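Local atomic coordinates of fructooligosaccharide ABC transporter substrate-binding protein FusA (Streptococcus pneumoniae, PDB entry 5G5Y), a protein that binds kestose, nystose and longer fructooligosaccharides, but not sucrose, and serves as the substrate-binding subunit of the FusABC-MsmK ABC importer. Residues K90-L95 against Y117-I122; F185-G190 against R448-W453; N226-V231 against T461-Y466; D327-P332 against V336-G341. One frame throughout, in Å; residues are numbered along the deposited sequence.

The four contacts form two groups on opposite sides of the chain's centre. Interactions 1 and 4 have centres about 12 Å apart and meet directly: Asp327 takes backbone N-H groups of Asn94 and Leu95, and Tyr330 bonds to the carbonyl of Pro120. The centres of interactions 2 and 3 are about 14 Å apart. Interaction 2 uses helix 429-455 and interaction 3 the next helix, 459-472; the salt bridge of Lys449 with Glu462 ties the two. About 40 Å separates the centres of interactions 1 and 2. Along the chain, interaction 1 closes first, interactions 2 and 3 cross, and interaction 4 is nested inside both. This fits the two-lobed build of solute-binding proteins, with the chain passing between lobes.

Interaction 1 (K90-L95 against Y117-I122); sequences KYMPNL and YSFPWI
Phe119 meets both Met92 and Leu95, and its ring makes the close contacts from the side of segment 117-122. Just before it, Ser118 is held by a hydrogen bond from its OG to the carbonyl of Arg307. At Phe119 the ring is directed at segment 90-95, with CG anti to the carbonyl carbon (chi1 -61°). Met92 comes from the opposite direction. Its SD lies 3.5 Å from CE1 of Phe119. This is a Met-aromatic contact of oblique geometry: SD of Met92 is 4.7 Å from the centroid of the Phe119 ring and 63° off the ring normal. The Met92 chain bends at its last torsion (chi3 74°), which brings the methyl CE to 3.6 Å from the same CE1 of Phe119. Leu95 works at another place on the ring. Its CD2 lies at the edge, in the ring plane, 3.9 Å from CD1 of Phe119.

Met92 is the first residue after helix 85-91 and the N-cap of helix 93-101. The contact therefore sets the junction of two helices, and the first turn of the second, against the approach to strand 121-123. That strand is central in a small mixed sheet, between strands 305-306 and 384-386. Phe119 also pairs through its backbone with Lys309 and Met310. Lys309 binds substrate, and its side chain is about 6 Å from that of Phe119.

At Pro120 the carbonyl bonds to the hydroxyl of Tyr330. Trp121 follows in the strand, and its NE1 is bonded to OD1 of Asn339.

Interaction 2 (F185-G190 against R448-W453); sequences FISGNG and RKRAEW
NH2 of Arg450 is gripped by two groups, OG of Ser187 and the carboxylate of Asp193. It donates a hydrogen bond to Ser187 OG at 2.9 Å. The N-H...O angle is 139°, so the bond is bent. The serine oxygen nevertheless lies almost exactly in the guanidinium plane, only 2° out of it, and meets the group at its edge. Asp193 OD1 makes a salt bridge with the same nitrogen and is the stronger partner. It also accepts the backbone N-H of Gly188. That N-H and NH2 of Arg450 thus converge on one acceptor. The Gly188 N lies 3.5 Å from Arg450 NH2, but both are donors and do not bond.

The arginine reaches the loop because its chain starts extended, with CG anti to N (chi1 -165°), and then bends at chi3. Ser187 turns its OG to meet it, beside its own carbonyl carbon.

Segment 185-190 is part of the long loop between strands 181-183 and 210-212; Asn191, which binds substrate, follows directly. Arg450 projects from helix 429-455. The aliphatic part of this arginine packs on Tyr227 and Val231 of helix 225-239, and Phe194 of the loop also touches its side chain.

Interaction 3 (N226-V231 against T461-Y466); sequences NYKEGV and TEWDDY
The indole of Trp463 is packed on both faces. Lys228 lies over one face, and Tyr466 of its own helix touches the opposite one through CD2. CB of Lys228 sits 3.8 Å from the centroid of the six-membered ring of Trp463, only 4° off the normal, in a CH-pi contact. Further along the lysine, CD rests 3.7 Å from CG of Trp463. The chain leaves CB with CG anti to N (chi1 171°), and the bend at chi3 carries its far end across the indole from the six-membered toward the five-membered ring. NZ of Lys228 ends 4.6 Å from the centroid of that five-membered ring of Trp463, an off-centre cation-pi contact. Tyr227 meets the indole at its edge. Its CD1 lies 3.8 Å from CH2 of Trp463.

These side chains join helix 225-239 to helix 459-472. The short segments run closer to antiparallel than parallel, at 139°, and their axes stay 11.9 Å apart, a spacing filled by large side chains. The site adjoins the second calcium: Asp223 and Asn224, both ligands, stand just before segment 226-231. The side chain of Tyr227 is about 8 Å from a bound calcium ion.

The two tyrosines cross at about a right angle and share a water. It lies 2.8 Å from OH of Tyr227 and donates to OH of Tyr466 at 3.0 Å. The Tyr466 hydroxyl is also hydrogen-bonded to the carbonyl of Ala222. The Tyr466 ring stands edge-to-face with that of Trp453 in helix 429-455.

Interaction 4 (D327-P332 against V336-G341); sequences DAQYAP and VQNNWG
Gln329 and Asn338 approach each other at about a right angle, yet their terminal amides end up nearly coplanar, with the planes 7° apart. This lets one hydrogen bond join them edge to edge. ND2 of Asn338 donates to OE1 of Gln329 over 2.8 Å. The donor lies in the carbonyl plane of the glutamine, on a lone pair, and the N-H...O angle is 144°. Gln329 reaches this position by folding back: CG is anti to the carbonyl carbon (chi1 -43°) and the chain bends again at chi2. CB of Gln329 also lies 3.7 Å from ND2 of Asn338.

Each amide has a second bond at its other atom. NE2 of Gln329 is bonded to the carbonyl of Trp325, one turn back. OD1 of Asn338 is bonded to NE2 of Gln334. These bonds fix the rotation of both amides, which are buried.

The second link is a backbone one. Val336 N donates to Pro332 O at 3.1 Å, the i to i+4 bond of the first turn of helix 332-340. Methyl CG2 of Val336 packs beside the same carbonyl, 3.3 Å from Pro332 O.

The pair therefore spans a tight corner between successive helices, 319-329 and 332-340. Ala331 is the N-cap of the second. Helix 23-32 packs against the corner, with Leu28 on Gln329 and Ile24 on Asn338. At the far end of helix 332-340 is Trp340, which binds substrate, and its side chain touches Ile386 of strand 384-386.

Interaction 1 (K90-L95 against Y117-I122)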
# COMPACT_ATOMS: atom_id res chain seq x y z
N LYS A 90 -1.23 3.65 30.80
CA LYS A 90 -2.09 4.09 31.91
C LYS A 90 -3.56 4.23 31.52
O LYS A 90 -4.45 3.97 32.33
CB LYS A 90 -1.65 5.46 32.43
CG LYS A 90 -0.44 5.46 33.32
CD LYS A 90 -0.32 6.84 33.98
CE LYS A 90 1.11 7.31 34.11
NZ LYS A 90 1.79 6.66 35.26
N TYR A 91 -3.81 4.66 30.29
CA TYR A 91 -5.16 5.17 29.94
C TYR A 91 -5.81 4.57 28.70
O TYR A 91 -6.92 5.01 28.33
CB TYR A 91 -5.12 6.69 29.75
CG TYR A 91 -4.54 7.47 30.92
CD1 TYR A 91 -5.07 7.33 32.22
CD2 TYR A 91 -3.51 8.37 30.74
CE1 TYR A 91 -4.54 8.04 33.30
CE2 TYR A 91 -2.96 9.07 31.81
CZ TYR A 91 -3.49 8.89 33.08
OH TYR A 91 -2.94 9.62 34.11
N MET A 92 -5.14 3.63 28.03
CA MET A 92 -5.61 3.25 26.69
C MET A 92 -5.82 1.73 26.53
O MET A 92 -5.10 1.08 25.76
CB MET A 92 -4.72 3.85 25.63
CG MET A 92 -4.53 5.36 25.75
SD MET A 92 -3.52 6.00 24.39
CE MET A 92 -4.71 5.92 23.03
N PRO A 93 -6.81 1.16 27.28
CA PRO A 93 -7.04 -0.30 27.20
C PRO A 93 -7.39 -0.85 25.80
O PRO A 93 -7.05 -2.01 25.50
CB PRO A 93 -8.19 -0.54 28.20
CG PRO A 93 -8.91 0.76 28.25
CD PRO A 93 -7.84 1.82 28.11
N ASN A 94 -8.11 -0.09 24.96
CA ASN A 94 -8.42 -0.59 23.60
C ASN A 94 -7.13 -0.79 22.79
O ASN A 94 -6.92 -1.81 22.18
CB ASN A 94 -9.43 0.30 22.83
CG ASN A 94 -10.78 0.40 23.51
OD1 ASN A 94 -11.24 -0.57 24.10
ND2 ASN A 94 -11.42 1.54 23.42
N LEU A 95 -6.27 0.21 22.79
CA LEU A 95 -5.00 0.15 22.09
C LEU A 95 -4.10 -0.90 22.75
O LEU A 95 -3.45 -1.66 22.06
CB LEU A 95 -4.33 1.52 22.09
CG LEU A 95 -2.96 1.58 21.38
CD1 LEU A 95 -3.00 1.07 19.96
CD2 LEU A 95 -2.52 3.02 21.37
N TYR A 117 5.98 8.18 19.66
CA TYR A 117 5.63 9.58 19.41
C TYR A 117 4.31 9.81 18.69
O TYR A 117 3.94 10.96 18.48
CB TYR A 117 6.75 10.26 18.62
CG TYR A 117 8.04 10.34 19.40
CD1 TYR A 117 8.16 11.22 20.47
CD2 TYR A 117 9.14 9.56 19.07
CE1 TYR A 117 9.34 11.32 21.20
CE2 TYR A 117 10.34 9.67 19.79
CZ TYR A 117 10.43 10.56 20.85
OH TYR A 117 11.60 10.66 21.61
N SER A 118 3.62 8.76 18.29
CA SER A 118 2.44 8.93 17.45
C SER A 118 1.55 7.72 17.56
O SER A 118 1.99 6.66 17.99
CB SER A 118 2.83 9.20 15.98
OG SER A 118 3.47 8.11 15.37
N PHE A 119 0.31 7.89 17.16
CA PHE A 119 -0.65 6.80 17.17
C PHE A 119 -0.98 6.38 15.73
O PHE A 119 -1.30 7.23 14.90
CB PHE A 119 -1.92 7.23 17.88
CG PHE A 119 -1.71 7.62 19.32
CD1 PHE A 119 -1.73 6.65 20.31
CD2 PHE A 119 -1.48 8.92 19.69
CE1 PHE A 119 -1.53 6.98 21.65
CE2 PHE A 119 -1.29 9.27 21.04
CZ PHE A 119 -1.32 8.30 22.01
N PRO A 120 -0.96 5.06 15.46
CA PRO A 120 -0.99 4.60 14.10
C PRO A 120 -2.40 4.40 13.54
O PRO A 120 -3.41 4.33 14.28
CB PRO A 120 -0.28 3.25 14.17
CG PRO A 120 -0.67 2.75 15.50
CD PRO A 120 -0.59 3.96 16.38
N TRP A 121 -2.42 4.37 12.22
CA TRP A 121 -3.51 3.75 11.44
C TRP A 121 -3.08 2.32 11.11
O TRP A 121 -2.01 2.11 10.53
CB TRP A 121 -3.78 4.55 10.17
CG TRP A 121 -4.66 3.91 9.13
CD1 TRP A 121 -6.03 3.94 9.09
CD2 TRP A 121 -4.24 3.24 7.92
NE1 TRP A 121 -6.48 3.31 7.94
CE2 TRP A 121 -5.40 2.90 7.20
CE3 TRP A 121 -2.98 2.95 7.37
CZ2 TRP A 121 -5.34 2.23 5.98
CZ3 TRP A 121 -2.93 2.28 6.16
CH2 TRP A 121 -4.10 1.90 5.49
N ILE A 122 -3.94 1.36 11.45
CA ILE A 122 -3.75 -0.04 11.14
C ILE A 122 -5.00 -0.53 10.39
O ILE A 122 -6.12 -0.44 10.91
CB ILE A 122 -3.55 -0.89 12.41
CG1 ILE A 122 -2.27 -0.49 13.19
CG2 ILE A 122 -3.47 -2.37 12.05
CD1 ILE A 122 -2.24 -0.92 14.65

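Interaction 2 (F185-G190 against R448-W453)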
# COMPACT_ATOMS: atom_id res chain seq x y z
N PHE A 185 2.35 -2.24 -19.94
CA PHE A 185 2.62 -1.88 -18.57
C PHE A 185 2.95 -0.42 -18.55
O PHE A 185 3.14 0.21 -19.63
CB PHE A 185 3.80 -2.71 -18.04
CG PHE A 185 5.02 -2.67 -18.94
CD1 PHE A 185 5.96 -1.63 -18.85
CD2 PHE A 185 5.22 -3.66 -19.87
CE1 PHE A 185 7.09 -1.61 -19.70
CE2 PHE A 185 6.36 -3.65 -20.71
CZ PHE A 185 7.29 -2.62 -20.61
N ILE A 186 2.94 0.14 -17.35
CA ILE A 186 3.52 1.45 -17.08
C ILE A 186 4.79 1.19 -16.29
O ILE A 186 4.74 0.78 -15.13
CB ILE A 186 2.58 2.41 -16.33
CG1 ILE A 186 1.24 2.56 -17.08
CG2 ILE A 186 3.23 3.79 -16.16
CD1 ILE A 186 0.25 3.45 -16.38
N SER A 187 5.91 1.47 -16.90
CA SER A 187 7.22 1.15 -16.30
C SER A 187 7.61 1.96 -15.07
O SER A 187 7.46 3.19 -14.99
CB SER A 187 8.33 1.27 -17.36
OG SER A 187 9.60 0.88 -16.81
N GLY A 188 8.15 1.26 -14.08
CA GLY A 188 8.72 1.86 -12.90
C GLY A 188 8.11 1.33 -11.62
O GLY A 188 7.78 0.15 -11.53
N ASN A 189 8.00 2.19 -10.60
CA ASN A 189 7.31 1.80 -9.40
C ASN A 189 5.80 1.70 -9.70
O ASN A 189 5.27 2.33 -10.66
CB ASN A 189 7.55 2.76 -8.22
CG ASN A 189 8.99 2.69 -7.62
OD1 ASN A 189 9.71 1.62 -7.51
ND2 ASN A 189 9.44 3.88 -7.23
N GLY A 190 5.14 0.88 -8.91
CA GLY A 190 3.69 0.91 -8.77
C GLY A 190 2.94 -0.23 -9.42
O GLY A 190 3.51 -1.22 -9.92
N ARG A 448 16.42 3.26 -15.24
CA ARG A 448 16.97 3.68 -16.53
C ARG A 448 17.69 2.51 -17.22
O ARG A 448 17.46 2.24 -18.39
CB ARG A 448 17.92 4.87 -16.37
CG ARG A 448 18.47 5.35 -17.73
CD ARG A 448 19.35 6.59 -17.63
NE ARG A 448 20.61 6.43 -16.90
CZ ARG A 448 21.75 5.92 -17.39
NH1 ARG A 448 21.83 5.42 -18.63
NH2 ARG A 448 22.84 5.91 -16.62
N LYS A 449 18.54 1.80 -16.48
CA LYS A 449 19.28 0.69 -17.06
C LYS A 449 18.32 -0.43 -17.48
O LYS A 449 18.46 -0.99 -18.56
CB LYS A 449 20.34 0.18 -16.07
CG LYS A 449 21.43 1.20 -15.77
CD LYS A 449 22.16 1.72 -17.00
CE LYS A 449 22.73 0.58 -17.81
NZ LYS A 449 23.58 1.12 -18.89
N ARG A 450 17.33 -0.70 -16.64
CA ARG A 450 16.34 -1.72 -16.94
C ARG A 450 15.61 -1.41 -18.27
O ARG A 450 15.44 -2.30 -19.11
CB ARG A 450 15.39 -1.90 -15.76
CG ARG A 450 14.56 -3.15 -15.79
CD ARG A 450 13.44 -3.09 -14.74
NE ARG A 450 12.36 -2.19 -15.10
CZ ARG A 450 11.13 -2.19 -14.57
NH1 ARG A 450 10.79 -3.05 -13.61
NH2 ARG A 450 10.22 -1.35 -15.03
N ALA A 451 15.20 -0.16 -18.45
CA ALA A 451 14.50 0.27 -19.65
C ALA A 451 15.44 0.15 -20.87
O ALA A 451 15.02 -0.34 -21.92
CB ALA A 451 14.00 1.70 -19.49
N GLU A 452 16.71 0.57 -20.71
CA GLU A 452 17.70 0.52 -21.80
C GLU A 452 17.97 -0.89 -22.23
O GLU A 452 18.10 -1.17 -23.42
CB GLU A 452 19.05 1.12 -21.39
CG GLU A 452 19.03 2.63 -21.27
CD GLU A 452 20.35 3.21 -20.73
OE1 GLU A 452 21.37 2.48 -20.69
OE2 GLU A 452 20.33 4.42 -20.34
N TRP A 453 18.08 -1.79 -21.26
CA TRP A 453 18.30 -3.17 -21.56
C TRP A 453 17.18 -3.82 -22.29
O TRP A 453 17.41 -4.81 -23.00
CB TRP A 453 18.63 -3.96 -20.31
CG TRP A 453 19.98 -3.56 -19.73
CD1 TRP A 453 21.09 -3.14 -20.40
CD2 TRP A 453 20.32 -3.57 -18.35
NE1 TRP A 453 22.12 -2.88 -19.51
CE2 TRP A 453 21.68 -3.17 -18.25
CE3 TRP A 453 19.63 -3.94 -17.20
CZ2 TRP A 453 22.33 -3.10 -17.03
CZ3 TRP A 453 20.30 -3.87 -15.98
CH2 TRP A 453 21.62 -3.48 -15.90

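Interaction 3 (N226-V231 against T461-Y466)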
# COMPACT_ATOMS: atom_id res chain seq x y z
N ASN A 226 19.17 -13.67 -11.16
CA ASN A 226 17.74 -13.92 -11.46
C ASN A 226 17.07 -12.73 -12.09
O ASN A 226 16.23 -12.87 -12.94
CB ASN A 226 16.95 -14.29 -10.19
CG ASN A 226 17.68 -15.29 -9.33
OD1 ASN A 226 18.71 -14.92 -8.72
ND2 ASN A 226 17.24 -16.56 -9.30
N TYR A 227 17.44 -11.54 -11.62
CA TYR A 227 16.89 -10.31 -12.11
C TYR A 227 17.36 -10.06 -13.55
O TYR A 227 16.58 -9.61 -14.37
CB TYR A 227 17.36 -9.18 -11.22
CG TYR A 227 16.87 -7.81 -11.55
CD1 TYR A 227 17.56 -7.03 -12.44
CD2 TYR A 227 15.76 -7.25 -10.89
CE1 TYR A 227 17.17 -5.73 -12.69
CE2 TYR A 227 15.34 -5.94 -11.17
CZ TYR A 227 16.06 -5.20 -12.07
OH TYR A 227 15.69 -3.89 -12.36
N LYS A 228 18.64 -10.33 -13.81
CA LYS A 228 19.19 -10.26 -15.17
C LYS A 228 18.39 -11.18 -16.12
O LYS A 228 18.04 -10.74 -17.21
CB LYS A 228 20.69 -10.58 -15.16
CG LYS A 228 21.28 -10.74 -16.55
CD LYS A 228 22.79 -10.74 -16.54
CE LYS A 228 23.36 -12.09 -16.23
NZ LYS A 228 24.78 -12.11 -16.70
N GLU A 229 18.09 -12.41 -15.69
CA GLU A 229 17.28 -13.32 -16.50
C GLU A 229 15.88 -12.78 -16.76
O GLU A 229 15.36 -12.96 -17.86
CB GLU A 229 17.25 -14.76 -15.91
CG GLU A 229 18.61 -15.42 -15.81
CD GLU A 229 19.33 -15.52 -17.16
OE1 GLU A 229 18.70 -15.93 -18.15
OE2 GLU A 229 20.51 -15.13 -17.22
N GLY A 230 15.26 -12.14 -15.76
CA GLY A 230 13.99 -11.48 -15.93
C GLY A 230 14.06 -10.39 -16.97
O GLY A 230 13.19 -10.27 -17.84
N VAL A 231 15.08 -9.57 -16.88
CA VAL A 231 15.26 -8.49 -17.84
C VAL A 231 15.45 -9.07 -19.25
O VAL A 231 14.84 -8.57 -20.20
CB VAL A 231 16.43 -7.54 -17.45
CG1 VAL A 231 16.61 -6.48 -18.54
CG2 VAL A 231 16.16 -6.86 -16.14
N THR A 461 26.84 -7.55 -21.42
CA THR A 461 28.12 -6.86 -21.35
C THR A 461 28.15 -5.77 -20.28
O THR A 461 29.21 -5.49 -19.70
CB THR A 461 28.54 -6.33 -22.75
OG1 THR A 461 28.62 -7.47 -23.60
CG2 THR A 461 29.88 -5.67 -22.71
N GLU A 462 27.00 -5.18 -19.99
CA GLU A 462 26.90 -4.03 -19.12
C GLU A 462 26.65 -4.41 -17.65
O GLU A 462 26.78 -3.55 -16.77
CB GLU A 462 25.76 -3.12 -19.59
CG GLU A 462 26.05 -2.46 -20.92
CD GLU A 462 24.98 -1.47 -21.37
OE1 GLU A 462 24.07 -1.11 -20.58
OE2 GLU A 462 25.11 -1.00 -22.53
N TRP A 463 26.28 -5.68 -17.41
CA TRP A 463 25.84 -6.12 -16.09
C TRP A 463 26.87 -5.90 -14.99
O TRP A 463 26.54 -5.32 -13.93
CB TRP A 463 25.38 -7.58 -16.15
CG TRP A 463 24.84 -8.14 -14.84
CD1 TRP A 463 25.46 -9.03 -14.03
CD2 TRP A 463 23.58 -7.84 -14.25
NE1 TRP A 463 24.65 -9.31 -12.94
CE2 TRP A 463 23.49 -8.59 -13.05
CE3 TRP A 463 22.50 -7.00 -14.61
CZ2 TRP A 463 22.38 -8.52 -12.22
CZ3 TRP A 463 21.39 -6.95 -13.79
CH2 TRP A 463 21.34 -7.71 -12.61
N ASP A 464 28.11 -6.32 -15.22
CA ASP A 464 29.16 -6.22 -14.19
C ASP A 464 29.45 -4.76 -13.82
O ASP A 464 29.53 -4.43 -12.62
CB ASP A 464 30.45 -6.98 -14.58
CG ASP A 464 30.34 -8.49 -14.40
OD1 ASP A 464 29.33 -9.00 -13.85
OD2 ASP A 464 31.29 -9.19 -14.80
N ASP A 465 29.53 -3.88 -14.81
CA ASP A 465 29.76 -2.45 -14.49
C ASP A 465 28.57 -1.81 -13.75
O ASP A 465 28.73 -0.89 -12.95
CB ASP A 465 30.04 -1.60 -15.72
CG ASP A 465 31.46 -1.79 -16.27
OD1 ASP A 465 32.31 -2.40 -15.62
OD2 ASP A 465 31.72 -1.31 -17.39
N TYR A 466 27.37 -2.26 -14.08
CA TYR A 466 26.16 -1.78 -13.41
C TYR A 466 26.20 -2.11 -11.94
O TYR A 466 25.92 -1.25 -11.13
CB TYR A 466 24.93 -2.38 -14.07
CG TYR A 466 23.65 -2.54 -13.25
CD1 TYR A 466 22.75 -1.48 -13.14
CD2 TYR A 466 23.31 -3.77 -12.69
CE1 TYR A 466 21.53 -1.62 -12.44
CE2 TYR A 466 22.11 -3.93 -12.00
CZ TYR A 466 21.23 -2.86 -11.88
OH TYR A 466 20.04 -3.03 -11.25
O HOH W 1 17.92 -2.53 -13.26

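Interaction 4 (D327-P332 against V336-G341)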
# COMPACT_ATOMS: atom_id res chain seq x y z
N ASP A 327 -8.12 6.72 22.74
CA ASP A 327 -8.46 5.30 22.93
C ASP A 327 -9.88 4.89 22.47
O ASP A 327 -10.05 3.76 21.96
CB ASP A 327 -8.16 4.83 24.33
CG ASP A 327 -7.99 3.33 24.38
OD1 ASP A 327 -7.14 2.80 23.60
OD2 ASP A 327 -8.75 2.70 25.15
N ALA A 328 -10.86 5.80 22.54
CA ALA A 328 -12.20 5.52 22.08
C ALA A 328 -12.18 5.25 20.55
O ALA A 328 -13.01 4.50 20.04
CB ALA A 328 -13.11 6.66 22.43
N GLN A 329 -11.19 5.81 19.84
CA GLN A 329 -11.08 5.62 18.39
C GLN A 329 -10.62 4.20 18.03
O GLN A 329 -10.92 3.73 16.93
CB GLN A 329 -10.16 6.62 17.72
CG GLN A 329 -10.31 8.06 18.19
CD GLN A 329 -11.77 8.52 18.25
OE1 GLN A 329 -12.51 8.38 17.28
NE2 GLN A 329 -12.19 9.06 19.40
N TYR A 330 -9.92 3.54 18.97
CA TYR A 330 -9.44 2.17 18.84
C TYR A 330 -10.42 1.08 19.29
O TYR A 330 -10.13 -0.10 19.14
CB TYR A 330 -8.10 2.01 19.59
CG TYR A 330 -6.94 2.65 18.90
CD1 TYR A 330 -6.42 2.11 17.71
CD2 TYR A 330 -6.34 3.78 19.41
CE1 TYR A 330 -5.35 2.71 17.06
CE2 TYR A 330 -5.24 4.38 18.78
CZ TYR A 330 -4.75 3.83 17.60
OH TYR A 330 -3.68 4.42 16.96
N ALA A 331 -11.59 1.46 19.85
CA ALA A 331 -12.68 0.49 20.01
C ALA A 331 -13.02 -0.03 18.60
O ALA A 331 -13.15 0.77 17.66
CB ALA A 331 -13.91 1.13 20.67
N PRO A 332 -13.12 -1.35 18.43
CA PRO A 332 -13.29 -1.95 17.07
C PRO A 332 -14.40 -1.33 16.20
O PRO A 332 -14.16 -0.97 15.04
CB PRO A 332 -13.61 -3.41 17.39
CG PRO A 332 -12.86 -3.64 18.66
CD PRO A 332 -13.01 -2.40 19.47
N VAL A 336 -13.68 0.93 12.70
CA VAL A 336 -14.22 0.58 11.43
C VAL A 336 -14.94 1.79 10.82
O VAL A 336 -14.68 2.15 9.68
CB VAL A 336 -15.15 -0.66 11.52
CG1 VAL A 336 -15.96 -0.85 10.26
CG2 VAL A 336 -14.34 -1.91 11.87
N GLN A 337 -15.81 2.44 11.59
CA GLN A 337 -16.55 3.61 11.08
C GLN A 337 -15.62 4.77 10.77
O GLN A 337 -15.74 5.41 9.69
CB GLN A 337 -17.59 4.06 12.09
CG GLN A 337 -18.70 3.06 12.31
CD GLN A 337 -19.61 3.51 13.42
OE1 GLN A 337 -20.43 4.38 13.21
NE2 GLN A 337 -19.44 2.92 14.62
N ASN A 338 -14.65 5.04 11.65
CA ASN A 338 -13.73 6.15 11.40
C ASN A 338 -13.00 5.99 10.06
O ASN A 338 -12.77 6.97 9.34
CB ASN A 338 -12.72 6.31 12.53
CG ASN A 338 -13.35 6.83 13.82
OD1 ASN A 338 -14.56 7.05 13.90
ND2 ASN A 338 -12.53 6.98 14.84
N ASN A 339 -12.69 4.75 9.74
CA ASN A 339 -11.96 4.42 8.52
C ASN A 339 -12.86 4.53 7.27
O ASN A 339 -12.40 4.97 6.23
CB ASN A 339 -11.43 2.99 8.62
CG ASN A 339 -10.33 2.68 7.59
OD1 ASN A 339 -9.37 3.42 7.45
ND2 ASN A 339 -10.46 1.55 6.91
N TRP A 340 -14.10 4.05 7.38
CA TRP A 340 -14.91 3.78 6.20
C TRP A 340 -16.25 4.51 6.05
O TRP A 340 -16.76 4.58 4.93
CB TRP A 340 -15.16 2.26 6.06
CG TRP A 340 -14.03 1.48 5.48
CD1 TRP A 340 -13.23 1.84 4.41
CD2 TRP A 340 -13.62 0.16 5.86
NE1 TRP A 340 -12.31 0.83 4.14
CE2 TRP A 340 -12.53 -0.21 5.00
CE3 TRP A 340 -14.02 -0.73 6.85
CZ2 TRP A 340 -11.85 -1.43 5.14
CZ3 TRP A 340 -13.35 -1.96 6.95
CH2 TRP A 340 -12.28 -2.28 6.11
N GLY A 341 -16.84 4.97 7.16
CA GLY A 341 -18.15 5.63 7.12
C GLY A 341 -19.05 5.19 8.24
O GLY A 341 -18.60 4.58 9.20